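Local coordinates for KaiC domain-containing protein (Pyrococcus horikoshii, PDB 2ZTS) that carries bound ADP and magnesium and probably binds ATP as a KaiC-like member of the P-loop NTPases, in an assembly of six chains, at residues C[206-211]-C[230-235]; C[67-70]-C[76-79]; C[152-157]-C[190-195]; C[10-15]-C[136-141]. All blocks are in the same frame, centred on the assembly; numbering follows the deposited sequence.

How the interactions relate
Interactions 1 and 4 reach the same large sheet, interaction 1 in its antiparallel part and interaction 4 at strand 138-142, where the strands run parallel. Interaction 1 lies at the surface and rests on a weak, long lysine-aspartate pair. Interaction 4 is buried, and there an arginine reaches a backbone carbonyl. Interaction 2 is also buried, but it sets two acidic side chains against each other beside the nucleotide and magnesium. Interaction 3 is partly buried and joins two loops through a glutamate, an arginine and a tyrosine, with an isoleucine lying on the ring. Interactions 2 and 3 both touch the third subunit, and 1 and 3 the second. Interaction 4 touches no other chain.

Interaction 1: C[206-211]-C[230-235]; sequences DLQEKN and MKKYPF
Asp-206 and Lys-232 bring their CA atoms to 9.5 Å, the closest pair of CA atoms across the two segments and too far apart for direct pairing. Strand 214-223 runs between them: it bonds Asp-206 and Gln-208 on one side through Tyr-217 and Lys-215, and Tyr-233 and Phe-235 on the other through Val-218 and Arg-216. The meeting is therefore left to side chains reaching over that middle strand, where both Gln-208 and Lys-232 rest on Tyr-217. Lys-232 leaves the backbone beside its own N and bends at chi2 and again at chi3 (120°), which carries NZ across to the aspartate. NZ lies 3.4 Å from Asp-206 OD2, a salt bridge whose hydrogen bond is weak. The other oxygen, Asp-206 OD1, turns back to take a weak bond from Leu-207 N at 2.9 Å. Gln-208 comes at the lysine from the opposite direction. Its NE2 sits 2.8 Å from Lys-232 NZ as modelled, but both are donors, this approach is not a bond, and the modelled position of at least one of the two groups is doubtful. Around the lysine, the backbones of Met-230 and Lys-232 hydrogen-bond to the second subunit. The side chains of Asp-206 and the ADP-binding Thr-41 are about 5 Å apart. Strands 201-209 and 233-238 flank 214-223 in the antiparallel part of the mixed sheet of this KaiC-like P-loop NTPase.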
loop_
_atom_site.group_PDB
_atom_site.type_symbol
_atom_site.label_atom_id
_atom_site.label_comp_id
_atom_site.label_asym_id
_atom_site.label_seq_id
_atom_site.Cartn_x
_atom_site.Cartn_y
_atom_site.Cartn_z
ATOM N N ASP C 206 -3.231 13.324 19.768
ATOM C CA ASP C 206 -2.134 13.327 18.804
ATOM C C ASP C 206 -0.903 14.014 19.411
ATOM O O ASP C 206 -0.997 14.697 20.450
ATOM C CB ASP C 206 -2.538 14.104 17.548
ATOM C CG ASP C 206 -1.865 13.570 16.285
ATOM O OD1 ASP C 206 -1.024 12.624 16.388
ATOM O OD2 ASP C 206 -2.131 14.053 15.146
ATOM N N LEU C 207 0.239 13.762 18.764
ATOM C CA LEU C 207 1.504 14.447 19.000
ATOM C C LEU C 207 1.920 15.012 17.679
ATOM O O LEU C 207 2.182 14.231 16.748
ATOM C CB LEU C 207 2.558 13.446 19.412
ATOM C CG LEU C 207 2.404 12.784 20.747
ATOM C CD1 LEU C 207 3.392 11.641 20.895
ATOM C CD2 LEU C 207 2.603 13.796 21.826
ATOM N N GLN C 208 1.962 16.342 17.580
ATOM C CA GLN C 208 2.399 17.005 16.358
ATOM C C GLN C 208 3.890 17.340 16.401
ATOM O O GLN C 208 4.445 17.568 17.458
ATOM C CB GLN C 208 1.609 18.294 16.106
ATOM C CG GLN C 208 0.467 18.129 15.083
ATOM C CD GLN C 208 -0.050 19.463 14.563
ATOM O OE1 GLN C 208 0.743 20.279 14.028
ATOM N NE2 GLN C 208 -1.370 19.700 14.705
ATOM N N GLU C 209 4.507 17.399 15.226
ATOM C CA GLU C 209 5.958 17.566 15.109
ATOM C C GLU C 209 6.228 19.040 14.837
ATOM O O GLU C 209 5.891 19.509 13.768
ATOM C CB GLU C 209 6.511 16.673 13.958
ATOM C CG GLU C 209 6.944 15.246 14.367
ATOM C CD GLU C 209 7.794 14.507 13.314
ATOM O OE1 GLU C 209 8.692 15.123 12.690
ATOM O OE2 GLU C 209 7.570 13.289 13.109
ATOM N N LYS C 210 6.792 19.763 15.803
ATOM C CA LYS C 210 7.133 21.175 15.615
ATOM C C LYS C 210 8.182 21.636 16.646
ATOM O O LYS C 210 7.828 21.826 17.811
ATOM C CB LYS C 210 5.861 22.090 15.718
ATOM C CG LYS C 210 5.538 22.956 14.431
ATOM C CD LYS C 210 4.168 23.791 14.433
ATOM C CE LYS C 210 2.975 23.190 15.264
ATOM N NZ LYS C 210 2.476 21.810 14.870
ATOM N N ASN C 211 9.461 21.835 16.305
ATOM C CA ASN C 211 10.146 21.439 15.069
ATOM C C ASN C 211 11.220 20.362 15.384
ATOM O O ASN C 211 11.584 19.568 14.510
ATOM C CB ASN C 211 10.786 22.660 14.367
ATOM C CG ASN C 211 10.985 23.886 15.307
ATOM O OD1 ASN C 211 10.662 25.036 14.934
ATOM N ND2 ASN C 211 11.540 23.646 16.509
HETATM N N MSE C 230 -14.531 22.283 16.762
HETATM C CA MSE C 230 -13.874 21.506 15.718
HETATM C C MSE C 230 -12.378 21.833 15.603
HETATM O O MSE C 230 -11.741 21.339 14.697
HETATM C CB MSE C 230 -14.508 21.835 14.351
HETATM C CG MSE C 230 -16.029 21.751 14.238
HETATM SE SE MSE C 230 -16.679 19.961 13.550
HETATM C CE MSE C 230 -15.069 18.885 12.951
ATOM N N LYS C 231 -11.847 22.656 16.502
ATOM C CA LYS C 231 -10.430 23.040 16.548
ATOM C C LYS C 231 -9.544 22.044 17.297
ATOM O O LYS C 231 -10.033 21.331 18.155
ATOM C CB LYS C 231 -10.279 24.374 17.286
ATOM C CG LYS C 231 -11.086 25.542 16.678
ATOM C CD LYS C 231 -10.756 26.856 17.294
ATOM C CE LYS C 231 -12.052 27.539 17.781
ATOM N NZ LYS C 231 -11.910 29.041 17.755
ATOM N N LYS C 232 -8.242 22.059 16.982
ATOM C CA LYS C 232 -7.207 21.326 17.707
ATOM C C LYS C 232 -6.900 22.136 18.958
ATOM O O LYS C 232 -6.740 23.334 18.857
ATOM C CB LYS C 232 -5.890 21.231 16.882
ATOM C CG LYS C 232 -5.775 20.086 15.847
ATOM C CD LYS C 232 -4.304 19.600 15.659
ATOM C CE LYS C 232 -4.105 18.062 16.016
ATOM N NZ LYS C 232 -2.748 17.405 15.618
ATOM N N TYR C 233 -6.763 21.476 20.113
ATOM C CA TYR C 233 -6.483 22.156 21.384
ATOM C C TYR C 233 -5.206 21.596 21.976
ATOM O O TYR C 233 -5.134 20.400 22.123
ATOM C CB TYR C 233 -7.651 21.988 22.398
ATOM C CG TYR C 233 -8.883 22.780 22.036
ATOM C CD1 TYR C 233 -9.141 24.056 22.598
ATOM C CD2 TYR C 233 -9.765 22.303 21.091
ATOM C CE1 TYR C 233 -10.272 24.799 22.215
ATOM C CE2 TYR C 233 -10.865 23.013 20.716
ATOM C CZ TYR C 233 -11.115 24.274 21.280
ATOM O OH TYR C 233 -12.219 24.969 20.877
ATOM N N PRO C 234 -4.226 22.410 22.381
ATOM C CA PRO C 234 -3.050 21.877 23.101
ATOM C C PRO C 234 -3.386 21.231 24.430
ATOM O O PRO C 234 -4.321 21.686 25.136
ATOM C CB PRO C 234 -2.197 23.136 23.389
ATOM C CG PRO C 234 -3.124 24.275 23.277
ATOM C CD PRO C 234 -4.146 23.880 22.223
ATOM N N PHE C 235 -2.642 20.194 24.819
ATOM C CA PHE C 235 -2.777 19.723 26.193
ATOM C C PHE C 235 -1.528 19.202 26.813
ATOM O O PHE C 235 -0.547 18.893 26.154
ATOM C CB PHE C 235 -3.961 18.730 26.372
ATOM C CG PHE C 235 -3.694 17.277 25.919
ATOM C CD1 PHE C 235 -3.215 16.327 26.806
ATOM C CD2 PHE C 235 -4.069 16.852 24.664
ATOM C CE1 PHE C 235 -3.051 14.984 26.436
ATOM C CE2 PHE C 235 -3.920 15.513 24.249
ATOM C CZ PHE C 235 -3.399 14.571 25.127
#

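Interaction 2: C[67-70]-C[76-79]; sequences LEER and REMA
Glu-69 and Glu-77 carry this contact, one from the loop that follows strand 62-66 and the other from helix 71-79, whose N-cap position is held by Arg-70. Arg-76, first in 76-79, faces elsewhere: its guanidinium forms a salt bridge with Glu-225 of the third subunit. Arg-76 O takes a weak bond from Ala-79 N at 3.3 Å.

Glu-77 follows, with its CA and that of Glu-69 10.4 Å apart, so each side chain has to span about half the gap. Glu-69 does so with an extended chain that starts with CG between the backbone N and the carbonyl carbon (chi1 63°), whereas Glu-77 is bent at chi2. Oxygen meets oxygen: Glu-69 OE1 is 2.6 Å from Glu-77 OE1, and the two carboxylate planes are turned 32° apart. Glu-77 OE2 stands further off, 3.6 Å from Glu-69 OE1, and forms a salt bridge with Arg-224 of the third subunit.

The loop after strand 62-66, leading into helix 71-79, lies beside the P-loop and its magnesium in the P-loop NTPase fold. Glu-69 touches Thr-44, a magnesium ligand, and its side chain lies about 6 Å from the bound magnesium, while that of Glu-77 is about 6 Å from ADP. The backbone O of Glu-77 also bonds the hydroxyl of Ser-80, itself an ADP-binding residue.

Met-78, a selenomethionine, turns its side chain to the helix of the P-loop, packing on Thr-44 and Ala-48, and against Trp-83.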
loop_
_atom_site.group_PDB
_atom_site.type_symbol
_atom_site.label_atom_id
_atom_site.label_comp_id
_atom_site.label_asym_id
_atom_site.label_seq_id
_atom_site.Cartn_x
_atom_site.Cartn_y
_atom_site.Cartn_z
ATOM N N LEU C 67 -7.256 -4.816 29.436
ATOM C CA LEU C 67 -6.511 -5.992 28.979
ATOM C C LEU C 67 -5.115 -5.573 28.502
ATOM O O LEU C 67 -4.349 -6.363 27.961
ATOM C CB LEU C 67 -7.352 -6.681 27.862
ATOM C CG LEU C 67 -8.218 -7.935 28.113
ATOM C CD1 LEU C 67 -8.223 -8.519 29.526
ATOM C CD2 LEU C 67 -9.611 -7.740 27.617
ATOM N N GLU C 68 -4.777 -4.300 28.680
ATOM C CA GLU C 68 -3.431 -3.784 28.405
ATOM C C GLU C 68 -2.473 -3.998 29.589
ATOM O O GLU C 68 -1.254 -4.107 29.461
ATOM C CB GLU C 68 -3.525 -2.277 28.162
ATOM C CG GLU C 68 -4.330 -1.851 26.932
ATOM C CD GLU C 68 -3.476 -1.461 25.694
ATOM O OE1 GLU C 68 -2.267 -1.121 25.870
ATOM O OE2 GLU C 68 -4.037 -1.453 24.551
ATOM N N GLU C 69 -3.011 -3.993 30.790
ATOM C CA GLU C 69 -2.137 -4.148 31.947
ATOM C C GLU C 69 -2.893 -4.813 33.113
ATOM O O GLU C 69 -4.095 -5.073 33.015
ATOM C CB GLU C 69 -1.574 -2.769 32.324
ATOM C CG GLU C 69 -2.607 -1.756 32.743
ATOM C CD GLU C 69 -2.055 -0.344 32.832
ATOM O OE1 GLU C 69 -0.939 -0.203 33.376
ATOM O OE2 GLU C 69 -2.740 0.604 32.343
ATOM N N ARG C 70 -2.220 -5.086 34.221
ATOM C CA ARG C 70 -2.987 -5.642 35.321
ATOM C C ARG C 70 -3.481 -4.528 36.284
ATOM O O ARG C 70 -3.023 -3.384 36.210
ATOM C CB ARG C 70 -2.377 -6.963 35.918
ATOM C CG ARG C 70 -1.035 -6.965 36.611
ATOM C CD ARG C 70 0.127 -7.474 35.786
ATOM N NE ARG C 70 1.078 -8.251 36.558
ATOM C CZ ARG C 70 2.165 -7.803 37.175
ATOM N NH1 ARG C 70 2.529 -6.516 37.172
ATOM N NH2 ARG C 70 2.917 -8.694 37.813
ATOM N N ARG C 76 -0.763 1.529 40.615
ATOM C CA ARG C 76 0.593 2.095 40.793
ATOM C C ARG C 76 0.818 3.265 39.817
ATOM O O ARG C 76 1.349 4.308 40.194
ATOM C CB ARG C 76 1.687 0.997 40.604
ATOM C CG ARG C 76 3.149 1.493 40.491
ATOM C CD ARG C 76 4.191 0.448 39.980
ATOM N NE ARG C 76 5.432 1.143 39.571
ATOM C CZ ARG C 76 6.649 0.590 39.425
ATOM N NH1 ARG C 76 6.857 -0.696 39.638
ATOM N NH2 ARG C 76 7.683 1.362 39.080
ATOM N N GLU C 77 0.393 3.099 38.566
ATOM C CA GLU C 77 0.683 4.096 37.560
ATOM C C GLU C 77 -0.101 5.369 37.844
ATOM O O GLU C 77 0.439 6.468 37.737
ATOM C CB GLU C 77 0.440 3.544 36.151
ATOM C CG GLU C 77 1.727 3.002 35.491
ATOM C CD GLU C 77 1.499 1.774 34.624
ATOM O OE1 GLU C 77 0.585 1.830 33.767
ATOM O OE2 GLU C 77 2.224 0.750 34.826
HETATM N N MSE C 78 -1.349 5.215 38.289
HETATM C CA MSE C 78 -2.233 6.335 38.459
HETATM C C MSE C 78 -1.955 7.011 39.802
HETATM O O MSE C 78 -2.304 8.199 39.997
HETATM C CB MSE C 78 -3.689 5.895 38.318
HETATM C CG MSE C 78 -4.099 5.384 36.899
HETATM SE SE MSE C 78 -3.603 6.694 35.496
HETATM C CE MSE C 78 -3.108 5.415 34.010
ATOM N N ALA C 79 -1.273 6.305 40.707
ATOM C CA ALA C 79 -0.818 6.934 41.940
ATOM C C ALA C 79 0.155 8.078 41.664
ATOM O O ALA C 79 0.196 9.010 42.465
ATOM C CB ALA C 79 -0.162 5.923 42.881
#

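Interaction 3: C[152-157]-C[190-195]; sequences EEERKI and SRYGIE
Glu-154 and Arg-191 both set CG opposite the backbone N (chi1 177° in the glutamate) and run out extended, meeting at about a right angle beside the hydroxyl of Tyr-192. There Glu-154 OE2 takes two bonds. Arg-191 NH2 reaches its syn lone pair at 2.7 Å in a nearly straight salt bridge (169°), carboxylate and guanidinium almost coplanar. Tyr-192 OH donates to the same OE2 from the anti side at 2.6 Å, slightly out of the carboxylate plane. Arg-191 NE closes a triangle by giving its hydrogen to Tyr-192 OH at 2.9 Å, which fixes the rotation of the guanidinium.

The contact joins the loop entering helix 157-171 to the one between strands 174-179 and 201-209, at a subunit boundary of this KaiC-like assembly: Arg-191 NH1 bonds Gly-193 O of the third subunit.

The tyrosine ring is held between two aliphatic groups. Ile-157 CG2 makes a CH-pi contact 4.0 Å from the Tyr-192 ring centroid, while Arg-191 CG covers the opposite face. Behind the ring, the 190-195 turn is braced from within: Ser-190 OG accepts from Gly-193 N at 3.1 Å, an ST motif, and Glu-195 OE1 accepts from Ile-194 N at 3.2 Å.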
loop_
_atom_site.group_PDB
_atom_site.type_symbol
_atom_site.label_atom_id
_atom_site.label_comp_id
_atom_site.label_asym_id
_atom_site.label_seq_id
_atom_site.Cartn_x
_atom_site.Cartn_y
_atom_site.Cartn_z
ATOM N N GLU C 152 -8.193 -15.919 18.997
ATOM C CA GLU C 152 -7.675 -16.963 18.111
ATOM C C GLU C 152 -7.324 -16.322 16.787
ATOM O O GLU C 152 -6.248 -16.515 16.228
ATOM C CB GLU C 152 -8.777 -18.043 17.868
ATOM C CG GLU C 152 -8.379 -19.475 18.163
ATOM C CD GLU C 152 -9.025 -20.526 17.233
ATOM O OE1 GLU C 152 -9.662 -20.198 16.180
ATOM O OE2 GLU C 152 -8.860 -21.710 17.566
ATOM N N GLU C 153 -8.270 -15.547 16.263
ATOM C CA GLU C 153 -8.114 -14.906 14.981
ATOM C C GLU C 153 -8.393 -13.400 15.178
ATOM O O GLU C 153 -9.507 -13.011 15.528
ATOM C CB GLU C 153 -9.082 -15.556 13.967
ATOM C CG GLU C 153 -8.540 -16.789 13.219
ATOM C CD GLU C 153 -9.637 -17.517 12.395
ATOM O OE1 GLU C 153 -10.175 -16.937 11.403
ATOM O OE2 GLU C 153 -9.978 -18.686 12.756
ATOM N N GLU C 154 -7.358 -12.585 14.999
ATOM C CA GLU C 154 -7.386 -11.173 15.283
ATOM C C GLU C 154 -8.489 -10.471 14.511
ATOM O O GLU C 154 -9.211 -9.666 15.069
ATOM C CB GLU C 154 -5.995 -10.519 14.971
ATOM C CG GLU C 154 -5.969 -9.010 15.175
ATOM C CD GLU C 154 -4.584 -8.385 15.035
ATOM O OE1 GLU C 154 -3.640 -9.136 14.772
ATOM O OE2 GLU C 154 -4.428 -7.143 15.194
ATOM N N ARG C 155 -8.686 -10.830 13.248
ATOM C CA ARG C 155 -9.800 -10.268 12.489
ATOM C C ARG C 155 -11.253 -10.547 12.997
ATOM O O ARG C 155 -12.144 -9.900 12.550
ATOM C CB ARG C 155 -9.714 -10.672 11.041
ATOM C CG ARG C 155 -10.110 -12.137 10.735
ATOM C CD ARG C 155 -9.630 -12.558 9.311
ATOM N NE ARG C 155 -10.459 -13.614 8.730
ATOM C CZ ARG C 155 -11.217 -13.531 7.607
ATOM N NH1 ARG C 155 -11.300 -12.410 6.868
ATOM N NH2 ARG C 155 -11.903 -14.619 7.223
ATOM N N LYS C 156 -11.463 -11.472 13.918
ATOM C CA LYS C 156 -12.778 -11.669 14.541
ATOM C C LYS C 156 -13.152 -10.549 15.502
ATOM O O LYS C 156 -14.202 -10.562 16.090
ATOM C CB LYS C 156 -12.871 -13.015 15.283
ATOM C CG LYS C 156 -12.427 -14.287 14.468
ATOM C CD LYS C 156 -13.361 -14.646 13.306
ATOM C CE LYS C 156 -14.087 -15.956 13.507
ATOM N NZ LYS C 156 -15.532 -15.813 12.980
ATOM N N ILE C 157 -12.278 -9.563 15.666
ATOM C CA ILE C 157 -12.604 -8.376 16.360
ATOM C C ILE C 157 -13.857 -7.768 15.755
ATOM O O ILE C 157 -14.641 -7.149 16.450
ATOM C CB ILE C 157 -11.407 -7.383 16.329
ATOM C CG1 ILE C 157 -11.605 -6.241 17.349
ATOM C CG2 ILE C 157 -11.205 -6.839 14.921
ATOM C CD1 ILE C 157 -11.904 -6.615 18.810
ATOM N N SER C 190 -8.782 4.572 13.199
ATOM C CA SER C 190 -8.676 3.458 14.130
ATOM C C SER C 190 -7.768 2.350 13.604
ATOM O O SER C 190 -7.384 2.365 12.473
ATOM C CB SER C 190 -10.048 2.873 14.300
ATOM O OG SER C 190 -10.527 2.421 13.051
ATOM N N ARG C 191 -7.512 1.357 14.437
ATOM C CA ARG C 191 -6.663 0.256 14.094
ATOM C C ARG C 191 -7.328 -0.619 13.062
ATOM O O ARG C 191 -6.660 -1.027 12.116
ATOM C CB ARG C 191 -6.391 -0.600 15.346
ATOM C CG ARG C 191 -5.422 -1.727 15.069
ATOM C CD ARG C 191 -4.773 -2.281 16.310
ATOM N NE ARG C 191 -4.214 -3.588 16.062
ATOM C CZ ARG C 191 -2.932 -3.867 15.867
ATOM N NH1 ARG C 191 -1.992 -2.926 15.835
ATOM N NH2 ARG C 191 -2.607 -5.125 15.611
ATOM N N TYR C 192 -8.610 -0.956 13.266
ATOM C CA TYR C 192 -9.294 -1.986 12.427
ATOM C C TYR C 192 -10.242 -1.448 11.352
ATOM O O TYR C 192 -10.584 -2.154 10.416
ATOM C CB TYR C 192 -10.013 -3.056 13.305
ATOM C CG TYR C 192 -9.020 -3.803 14.119
ATOM C CD1 TYR C 192 -8.071 -4.633 13.514
ATOM C CD2 TYR C 192 -8.982 -3.655 15.475
ATOM C CE1 TYR C 192 -7.085 -5.305 14.304
ATOM C CE2 TYR C 192 -8.017 -4.270 16.248
ATOM C CZ TYR C 192 -7.075 -5.103 15.660
ATOM O OH TYR C 192 -6.161 -5.705 16.499
ATOM N N GLY C 193 -10.637 -0.190 11.471
ATOM C CA GLY C 193 -11.603 0.405 10.525
ATOM C C GLY C 193 -13.035 0.104 10.882
ATOM O O GLY C 193 -13.934 0.303 10.055
ATOM N N ILE C 194 -13.254 -0.376 12.102
ATOM C CA ILE C 194 -14.570 -0.889 12.535
ATOM C C ILE C 194 -15.030 -0.162 13.818
ATOM O O ILE C 194 -16.201 0.052 14.035
ATOM C CB ILE C 194 -14.464 -2.410 12.784
ATOM C CG1 ILE C 194 -14.000 -3.152 11.506
ATOM C CG2 ILE C 194 -15.744 -2.947 13.241
ATOM C CD1 ILE C 194 -13.570 -4.619 11.730
ATOM N N GLU C 195 -14.071 0.134 14.693
ATOM C CA GLU C 195 -14.337 0.660 15.996
ATOM C C GLU C 195 -15.284 1.876 15.945
ATOM O O GLU C 195 -16.135 2.031 16.823
ATOM C CB GLU C 195 -13.013 1.062 16.657
ATOM C CG GLU C 195 -12.074 -0.089 16.928
ATOM C CD GLU C 195 -11.002 -0.274 15.845
ATOM O OE1 GLU C 195 -11.382 -0.541 14.693
ATOM O OE2 GLU C 195 -9.798 -0.077 16.162
#

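Interaction 4: C[10-15]-C[136-141]; sequences RRVKSG and AKRLVI
The guanidinium of Arg-138 carries Val-12 CG1 over one face, 3.3 Å above the plane and shifted toward the rim, while the carbonyl oxygens of Lys-13 and Ser-14 come to its edge. In this KaiC-like P-loop NTPase the contact joins the central sheet to a small sheet near the N-terminus. Arg-138 opens strand 138-142 of the large mixed sheet, and Val-12 belongs to strand 11-12, which pairs with 27-28 in the small antiparallel one.

The two side chains approach from opposite directions. CG of Arg-138 stands opposite its carbonyl carbon (chi1 -77°), and the chain is extended from there to NE, which lays one guanidinium face against Val-12 CG1. The closest methyl contact is Val-12 CG1 to Arg-138 NH2, 3.4 Å.

Lys-13 contributes its backbone rather than its ammonium group, which pairs with Asp-20. Its carbonyl oxygen is shared by both terminal nitrogens: Arg-138 NH1 bonds Lys-13 O at 2.7 Å, and Arg-138 NH2 adds a weak bond to Lys-13 O at 2.9 Å. Both bonds are bent at the hydrogen, with N-H...O 135° for NH1 and slightly less for NH2.

Further partners hold the buried guanidinium in position. NH1 also bonds the backbone O of Phe-50, NH2 forms a salt bridge with Glu-60, and Tyr-58 of helix 43-58 packs against the Arg-138 side chain.

The stronger bond runs almost straight out from the carbonyl, with a C=O...NH1 angle of 166° at Lys-13 O, although that oxygen is tilted from the guanidinium plane; Ser-14 O lies in that plane, 3.7 Å from Arg-138 NH1.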
loop_
_atom_site.group_PDB
_atom_site.type_symbol
_atom_site.label_atom_id
_atom_site.label_comp_id
_atom_site.label_asym_id
_atom_site.label_seq_id
_atom_site.Cartn_x
_atom_site.Cartn_y
_atom_site.Cartn_z
ATOM N N ARG C 10 -28.856 15.289 29.212
ATOM C CA ARG C 10 -28.103 15.115 30.468
ATOM C C ARG C 10 -26.625 14.883 30.108
ATOM O O ARG C 10 -26.341 14.030 29.278
ATOM C CB ARG C 10 -28.620 13.864 31.236
ATOM C CG ARG C 10 -29.269 14.057 32.643
ATOM C CD ARG C 10 -30.727 13.438 32.777
ATOM N NE ARG C 10 -30.770 11.962 32.638
ATOM C CZ ARG C 10 -31.713 11.238 31.981
ATOM N NH1 ARG C 10 -32.765 11.813 31.399
ATOM N NH2 ARG C 10 -31.598 9.906 31.914
ATOM N N ARG C 11 -25.714 15.603 30.764
ATOM C CA ARG C 11 -24.299 15.573 30.435
ATOM C C ARG C 11 -23.368 15.043 31.541
ATOM O O ARG C 11 -23.399 15.433 32.707
ATOM C CB ARG C 11 -23.838 16.956 29.934
ATOM C CG ARG C 11 -24.372 17.217 28.522
ATOM C CD ARG C 11 -23.858 18.432 27.854
ATOM N NE ARG C 11 -24.581 18.662 26.590
ATOM C CZ ARG C 11 -24.263 18.139 25.418
ATOM N NH1 ARG C 11 -23.214 17.325 25.288
ATOM N NH2 ARG C 11 -24.987 18.424 24.355
ATOM N N VAL C 12 -22.461 14.170 31.124
ATOM C CA VAL C 12 -21.545 13.537 32.035
ATOM C C VAL C 12 -20.254 14.347 31.978
ATOM O O VAL C 12 -19.635 14.440 30.930
ATOM C CB VAL C 12 -21.419 12.073 31.616
ATOM C CG1 VAL C 12 -20.368 11.297 32.466
ATOM C CG2 VAL C 12 -22.819 11.442 31.648
ATOM N N LYS C 13 -19.868 14.943 33.095
ATOM C CA LYS C 13 -18.638 15.754 33.195
ATOM C C LYS C 13 -17.396 14.879 33.053
ATOM O O LYS C 13 -17.293 13.847 33.694
ATOM C CB LYS C 13 -18.553 16.480 34.528
ATOM C CG LYS C 13 -19.796 17.403 34.837
ATOM C CD LYS C 13 -19.628 18.803 34.342
ATOM C CE LYS C 13 -18.597 19.674 35.117
ATOM N NZ LYS C 13 -17.781 20.604 34.128
ATOM N N SER C 14 -16.458 15.308 32.228
ATOM C CA SER C 14 -15.448 14.389 31.721
ATOM C C SER C 14 -14.475 14.100 32.821
ATOM O O SER C 14 -13.942 13.042 32.905
ATOM C CB SER C 14 -14.680 14.987 30.540
ATOM O OG SER C 14 -13.928 16.094 30.954
ATOM N N GLY C 15 -14.256 15.071 33.667
ATOM C CA GLY C 15 -13.193 14.975 34.638
ATOM C C GLY C 15 -11.898 15.627 34.215
ATOM O O GLY C 15 -10.939 15.607 34.982
ATOM N N ALA C 136 -22.771 1.258 38.031
ATOM C CA ALA C 136 -21.804 2.098 37.334
ATOM C C ALA C 136 -22.567 3.068 36.427
ATOM O O ALA C 136 -23.525 2.700 35.792
ATOM C CB ALA C 136 -20.871 1.212 36.493
ATOM N N LYS C 137 -22.166 4.325 36.407
ATOM C CA LYS C 137 -22.619 5.205 35.366
ATOM C C LYS C 137 -21.497 5.416 34.290
ATOM O O LYS C 137 -21.773 6.002 33.256
ATOM C CB LYS C 137 -23.131 6.529 35.960
ATOM C CG LYS C 137 -24.486 6.430 36.705
ATOM C CD LYS C 137 -24.588 7.495 37.772
ATOM C CE LYS C 137 -26.041 7.887 38.176
ATOM N NZ LYS C 137 -26.098 9.380 38.485
ATOM N N ARG C 138 -20.274 4.944 34.543
ATOM C CA ARG C 138 -19.130 5.198 33.676
ATOM C C ARG C 138 -18.408 3.887 33.390
ATOM O O ARG C 138 -18.326 3.017 34.254
ATOM C CB ARG C 138 -18.204 6.177 34.350
ATOM C CG ARG C 138 -18.657 7.606 34.313
ATOM C CD ARG C 138 -17.658 8.588 34.884
ATOM N NE ARG C 138 -18.375 9.810 35.240
ATOM C CZ ARG C 138 -17.951 11.045 35.056
ATOM N NH1 ARG C 138 -16.766 11.307 34.559
ATOM N NH2 ARG C 138 -18.733 12.069 35.403
ATOM N N LEU C 139 -17.906 3.724 32.180
ATOM C CA LEU C 139 -17.250 2.475 31.766
ATOM C C LEU C 139 -16.074 2.790 30.826
ATOM O O LEU C 139 -16.196 3.655 29.987
ATOM C CB LEU C 139 -18.261 1.547 31.079
ATOM C CG LEU C 139 -17.685 0.252 30.467
ATOM C CD1 LEU C 139 -17.003 -0.651 31.483
ATOM C CD2 LEU C 139 -18.817 -0.502 29.723
ATOM N N VAL C 140 -14.968 2.098 30.971
ATOM C CA VAL C 140 -13.813 2.220 30.063
ATOM C C VAL C 140 -13.407 0.814 29.649
ATOM O O VAL C 140 -13.388 -0.072 30.484
ATOM C CB VAL C 140 -12.624 2.893 30.766
ATOM C CG1 VAL C 140 -11.325 2.662 30.022
ATOM C CG2 VAL C 140 -12.875 4.375 30.918
ATOM N N ILE C 141 -13.129 0.615 28.365
ATOM C CA ILE C 141 -12.485 -0.582 27.868
ATOM C C ILE C 141 -11.220 -0.111 27.186
ATOM O O ILE C 141 -11.244 0.501 26.123
ATOM C CB ILE C 141 -13.410 -1.378 26.918
ATOM C CG1 ILE C 141 -14.756 -1.708 27.663
ATOM C CG2 ILE C 141 -12.688 -2.625 26.380
ATOM C CD1 ILE C 141 -15.694 -2.652 26.936
#